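Local coordinates for protein phosphoglycolate phosphatase (Lactobacillus plantarum, PDB 2HDO) that probably hydrolyses the phosphate ester of 2-phosphoglycolate, as a putative phosphatase of the haloacid dehalogenase superfamily, at residues Leu7-Asp12 with Ser90-Leu95. Numbering follows the deposited sequence.
Sequences LMFDID and SLFEQL. With PO4 (phosphate ion), chain B.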
loop_
_atom_site.group_PDB
_atom_site.type_symbol
_atom_site.label_atom_id
_atom_site.label_comp_id
_atom_site.label_asym_id
_atom_site.label_seq_id
_atom_site.Cartn_x
_atom_site.Cartn_y
_atom_site.Cartn_z
ATOM N N LEU A 7 -1.078 -13.865 4.198
ATOM C CA LEU A 7 -0.510 -12.547 4.423
ATOM C C LEU A 7 -0.804 -11.691 3.221
ATOM O O LEU A 7 -0.447 -12.061 2.112
ATOM C CB LEU A 7 0.990 -12.606 4.612
ATOM C CG LEU A 7 1.540 -13.426 5.743
ATOM C CD1 LEU A 7 3.073 -13.229 5.764
ATOM C CD2 LEU A 7 0.940 -13.099 7.070
HETATM N N MSE A 8 -1.510 -10.584 3.451
HETATM C CA MSE A 8 -1.748 -9.585 2.408
HETATM C C MSE A 8 -0.933 -8.372 2.702
HETATM O O MSE A 8 -0.812 -7.994 3.855
HETATM C CB MSE A 8 -3.224 -9.204 2.363
HETATM C CG MSE A 8 -4.111 -10.371 2.135
HETATM SE SE MSE A 8 -4.021 -11.021 0.285
HETATM C CE MSE A 8 -3.571 -12.968 0.599
ATOM N N PHE A 9 -0.376 -7.763 1.669
ATOM C CA PHE A 9 0.521 -6.648 1.806
ATOM C C PHE A 9 0.002 -5.446 1.010
ATOM O O PHE A 9 -0.448 -5.591 -0.107
ATOM C CB PHE A 9 1.918 -6.952 1.231
ATOM C CG PHE A 9 2.660 -8.047 1.945
ATOM C CD1 PHE A 9 2.413 -9.364 1.606
ATOM C CD2 PHE A 9 3.589 -7.771 2.944
ATOM C CE1 PHE A 9 3.052 -10.398 2.257
ATOM C CE2 PHE A 9 4.260 -8.818 3.580
ATOM C CZ PHE A 9 3.970 -10.123 3.250
ATOM N N ASP A 10 0.108 -4.273 1.610
ATOM C CA ASP A 10 0.130 -2.993 0.841
ATOM C C ASP A 10 1.483 -2.814 0.157
ATOM O O ASP A 10 2.447 -3.461 0.538
ATOM C CB ASP A 10 -0.082 -1.828 1.808
ATOM C CG ASP A 10 -0.689 -0.635 1.151
ATOM O OD1 ASP A 10 -0.974 -0.675 -0.075
ATOM O OD2 ASP A 10 -0.859 0.363 1.872
ATOM N N ILE A 11 1.588 -1.936 -0.847
ATOM C CA ILE A 11 2.845 -1.750 -1.533
ATOM C C ILE A 11 3.575 -0.523 -0.996
ATOM O O ILE A 11 4.663 -0.621 -0.429
ATOM C CB ILE A 11 2.654 -1.632 -3.060
ATOM C CG1 ILE A 11 2.097 -2.946 -3.598
ATOM C CG2 ILE A 11 3.991 -1.340 -3.724
ATOM C CD1 ILE A 11 1.529 -2.880 -5.009
ATOM N N ASP A 12 2.951 0.626 -1.148
ATOM C CA ASP A 12 3.647 1.891 -0.884
ATOM C C ASP A 12 3.886 2.098 0.589
ATOM O O ASP A 12 2.938 2.087 1.367
ATOM C CB ASP A 12 2.845 3.062 -1.456
ATOM C CG ASP A 12 2.732 3.013 -2.952
ATOM O OD1 ASP A 12 3.773 3.237 -3.631
ATOM O OD2 ASP A 12 1.592 2.763 -3.454
ATOM N N SER A 90 14.674 -10.871 0.975
ATOM C CA SER A 90 15.012 -11.974 1.871
ATOM C C SER A 90 13.784 -12.531 2.546
ATOM O O SER A 90 13.670 -13.721 2.816
ATOM C CB SER A 90 15.960 -11.502 2.957
ATOM O OG SER A 90 17.146 -10.981 2.407
ATOM N N LEU A 91 12.861 -11.642 2.872
ATOM C CA LEU A 91 11.631 -12.053 3.508
ATOM C C LEU A 91 10.880 -13.023 2.619
ATOM O O LEU A 91 10.424 -14.058 3.066
ATOM C CB LEU A 91 10.765 -10.858 3.843
ATOM C CG LEU A 91 9.334 -11.149 4.309
ATOM C CD1 LEU A 91 9.358 -11.813 5.667
ATOM C CD2 LEU A 91 8.503 -9.874 4.290
ATOM N N PHE A 92 10.712 -12.663 1.357
ATOM C CA PHE A 92 9.942 -13.477 0.441
ATOM C C PHE A 92 10.642 -14.822 0.077
ATOM O O PHE A 92 9.969 -15.815 -0.215
ATOM C CB PHE A 92 9.512 -12.625 -0.773
ATOM C CG PHE A 92 8.372 -11.703 -0.468
ATOM C CD1 PHE A 92 7.115 -12.222 -0.307
ATOM C CD2 PHE A 92 8.546 -10.346 -0.333
ATOM C CE1 PHE A 92 6.046 -11.433 0.019
ATOM C CE2 PHE A 92 7.464 -9.511 -0.022
ATOM C CZ PHE A 92 6.219 -10.040 0.158
ATOM N N GLU A 93 11.963 -14.869 0.239
ATOM C CA GLU A 93 12.706 -16.142 0.131
ATOM C C GLU A 93 12.431 -17.074 1.302
ATOM O O GLU A 93 12.566 -18.294 1.161
ATOM C CB GLU A 93 14.221 -15.920 0.076
ATOM C CG GLU A 93 14.739 -14.865 -0.891
ATOM C CD GLU A 93 14.755 -15.314 -2.312
ATOM O OE1 GLU A 93 14.109 -16.341 -2.608
ATOM O OE2 GLU A 93 15.424 -14.641 -3.136
ATOM N N GLN A 94 12.103 -16.530 2.466
ATOM C CA GLN A 94 12.021 -17.331 3.688
ATOM C C GLN A 94 10.578 -17.633 4.134
ATOM O O GLN A 94 10.360 -18.566 4.901
ATOM C CB GLN A 94 12.737 -16.611 4.830
ATOM C CG GLN A 94 14.242 -16.352 4.659
ATOM C CD GLN A 94 15.061 -17.601 4.486
ATOM O OE1 GLN A 94 14.808 -18.630 5.128
ATOM N NE2 GLN A 94 16.066 -17.525 3.616
ATOM N N LEU A 95 9.594 -16.849 3.690
ATOM C CA LEU A 95 8.202 -17.096 4.131
ATOM C C LEU A 95 7.775 -18.534 3.742
ATOM O O LEU A 95 8.112 -18.981 2.641
ATOM C CB LEU A 95 7.265 -16.071 3.520
ATOM C CG LEU A 95 7.251 -14.681 4.211
ATOM C CD1 LEU A 95 6.542 -13.634 3.368
ATOM C CD2 LEU A 95 6.564 -14.741 5.567
HETATM P P PO4 B . -0.906 1.528 -1.524
HETATM O O1 PO4 B . -2.406 1.201 -1.290
HETATM O O2 PO4 B . 0.033 0.476 -2.153
HETATM O O3 PO4 B . -0.308 1.923 -0.151
HETATM O O4 PO4 B . -0.826 2.752 -2.445
#
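Leu7 and Leu95 meet tip to tip, methyl against methyl, with Leu7 CD1 3.8 Å from Leu95 CD2. Met8, a selenomethionine, turns to the other side of the sheet and packs on helix 142-150. Phe9 carries most of the contact. Its CG is anti to the carbonyl carbon (chi1 -64°), which sends the ring toward the helix, where Phe92 CZ lies 3.7 Å above one face, displaced toward the rim. The two rings arrive from opposite directions and meet obliquely, planes at 58° and centroids 5.2 Å apart. Leu91 CD2 and Leu95 CD1 touch the Phe9 ring more loosely, at CE2 and CZ respectively. Cutting Phe9 back to an alanine removes the ring, and would probably open a gap between strand and helix and leave the Phe92 ring without its partner across the contact. Beyond the strand, the chain turns to hold a phosphate ion: Lys138 bridges to Asp10 OD1 and also binds the phosphate, Ile11 N donates a more bent bond to phosphate O2, and Asp12 N an almost straight one to the same oxygen (3.1 Å, 174°). Asp10 and Asp12 fit the HAD-type DxDx(T/V) pattern at the strand end, consistent with an active site here. Strand 6-9 runs between parallel strands 100-104 and 158-162 in the Rossmann-like sheet, and helix 88-94 packs against one face of it, Phe92 also touching Leu101 and stacking on Phe121.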